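Local coordinates for protein 1d10 (Caenorhabditis elegans, PDB 1T9F) that is of unknown function but is built from MIR repeats and adopts a beta-trefoil fold like that of SDF2-type proteins, at residues A[100-105]-A[158-163]. Numbering follows the deposited sequence.
Sequences QEVSAF and REVVGT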
# COMPACT_ATOMS: atom_id res chain seq x y z
N GLN A 100 -1.42 -5.79 12.88
CA GLN A 100 -2.72 -5.52 12.29
C GLN A 100 -2.75 -6.00 10.84
O GLN A 100 -1.76 -5.91 10.12
CB GLN A 100 -2.96 -4.02 12.38
CG GLN A 100 -4.31 -3.52 11.91
CD GLN A 100 -4.46 -2.04 12.20
OE1 GLN A 100 -4.59 -1.63 13.36
NE2 GLN A 100 -4.43 -1.22 11.15
N GLU A 101 -3.91 -6.50 10.43
CA GLU A 101 -4.11 -7.02 9.08
C GLU A 101 -4.21 -5.90 8.05
O GLU A 101 -4.74 -4.83 8.32
CB GLU A 101 -5.39 -7.85 9.01
CG GLU A 101 -5.61 -8.61 7.71
CD GLU A 101 -7.06 -9.05 7.52
OE1 GLU A 101 -7.87 -8.24 7.01
OE2 GLU A 101 -7.40 -10.20 7.88
N VAL A 102 -3.67 -6.17 6.86
CA VAL A 102 -3.74 -5.22 5.75
C VAL A 102 -4.37 -6.02 4.62
O VAL A 102 -3.89 -7.09 4.27
CB VAL A 102 -2.34 -4.71 5.36
CG1 VAL A 102 -2.43 -3.92 4.05
CG2 VAL A 102 -1.80 -3.80 6.46
N SER A 103 -5.44 -5.50 4.04
CA SER A 103 -6.13 -6.22 2.98
C SER A 103 -6.44 -5.35 1.78
O SER A 103 -6.15 -4.16 1.77
CB SER A 103 -7.44 -6.79 3.54
OG SER A 103 -8.26 -5.73 4.03
N ALA A 104 -7.02 -5.97 0.75
CA ALA A 104 -7.44 -5.28 -0.46
C ALA A 104 -8.96 -5.39 -0.35
O ALA A 104 -9.52 -6.48 -0.44
CB ALA A 104 -6.94 -6.00 -1.69
N PHE A 105 -9.62 -4.26 -0.12
CA PHE A 105 -11.06 -4.26 0.09
C PHE A 105 -11.95 -3.48 -0.87
O PHE A 105 -11.51 -2.57 -1.57
CB PHE A 105 -11.33 -3.81 1.54
CG PHE A 105 -12.75 -3.37 1.80
CD1 PHE A 105 -13.12 -2.04 1.65
CD2 PHE A 105 -13.72 -4.30 2.16
CE1 PHE A 105 -14.45 -1.63 1.86
CE2 PHE A 105 -15.04 -3.91 2.37
CZ PHE A 105 -15.41 -2.57 2.22
N ARG A 158 6.00 -12.10 0.72
CA ARG A 158 6.13 -11.51 2.05
C ARG A 158 4.82 -11.00 2.65
O ARG A 158 3.97 -10.46 1.95
CB ARG A 158 7.15 -10.36 2.03
CG ARG A 158 8.58 -10.79 1.71
CD ARG A 158 8.79 -11.06 0.23
NE ARG A 158 10.19 -10.99 -0.15
CZ ARG A 158 11.07 -11.98 -0.01
NH1 ARG A 158 10.69 -13.14 0.51
NH2 ARG A 158 12.33 -11.81 -0.40
N GLU A 159 4.68 -11.20 3.97
CA GLU A 159 3.48 -10.75 4.67
C GLU A 159 3.54 -9.23 4.84
O GLU A 159 4.56 -8.68 5.25
CB GLU A 159 3.38 -11.41 6.05
CG GLU A 159 2.21 -10.89 6.90
CD GLU A 159 2.24 -11.38 8.34
OE1 GLU A 159 3.35 -11.50 8.91
OE2 GLU A 159 1.15 -11.63 8.91
N VAL A 160 2.43 -8.58 4.51
CA VAL A 160 2.29 -7.14 4.64
C VAL A 160 1.32 -6.90 5.80
O VAL A 160 0.23 -7.50 5.84
CB VAL A 160 1.71 -6.52 3.35
CG1 VAL A 160 1.41 -5.04 3.57
CG2 VAL A 160 2.68 -6.69 2.19
N VAL A 161 1.70 -6.04 6.73
CA VAL A 161 0.84 -5.78 7.89
C VAL A 161 0.90 -4.34 8.36
O VAL A 161 1.62 -3.51 7.79
CB VAL A 161 1.23 -6.66 9.09
CG1 VAL A 161 1.25 -8.13 8.70
CG2 VAL A 161 2.59 -6.23 9.62
N GLY A 162 0.15 -4.06 9.42
CA GLY A 162 0.11 -2.73 9.99
C GLY A 162 0.81 -2.77 11.33
O GLY A 162 0.38 -3.48 12.24
N THR A 163 1.90 -2.02 11.46
CA THR A 163 2.64 -2.00 12.71
C THR A 163 2.37 -0.72 13.49
O THR A 163 2.24 0.36 12.90
CB THR A 163 4.15 -2.12 12.45
OG1 THR A 163 4.57 -1.06 11.59
CG2 THR A 163 4.45 -3.46 11.77
O HOH W 1 -2.14 -8.64 6.52
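G162 N donates to Q100 O over 2.7 Å, and the bond is short and nearly straight, although the donor sits tilted 29° from the carbonyl plane of its acceptor. The return bond, from Q100 N to G162 O at 3.0 Å, lies in the plane of the G162 carbonyl and uses one of its lone pairs. Together the two bonds close the ring of an antiparallel hydrogen-bonded pair. Here the chains run close together, CB of Q100 lying 3.4 Å from G162 O, and the glycine has no side chain on the face that Q100 takes. The Q100 chain then runs on extended, CG anti to the backbone N (chi1 -176°), and carries its amide to S88 and T139.

The pairing illustrates how the hairpin cap of a beta-trefoil is joined, three hairpins closing one end of a six-stranded barrel. Strands 100-105 and 158-163, from successive MIR repeats, are the second arms of their hairpins, and strand 38-43, second arm of the first, pairs with both. The short segments run 125° apart, well short of a true antiparallel course, consistent with direct bonding only at the Q100 and G162 end. Two residues along each strand, at V102 and V160, a water takes over. It accepts from V102 N at 2.9 Å and donates to V160 O at 2.7 Å, spanning the opening between the chains.

Beside this bridge, V102 reaches across with both branches. CG2, anti to its carbonyl carbon, lies 3.3 Å from the carbonyl carbon of V161, against the peptide that leads into G162. CG1 meets CG1 of V160 at 4.0 Å, the two side chains crossing at a slant. L143 of strand 142-146 touches both valines, while V40 packs against V160 and L86 against V102.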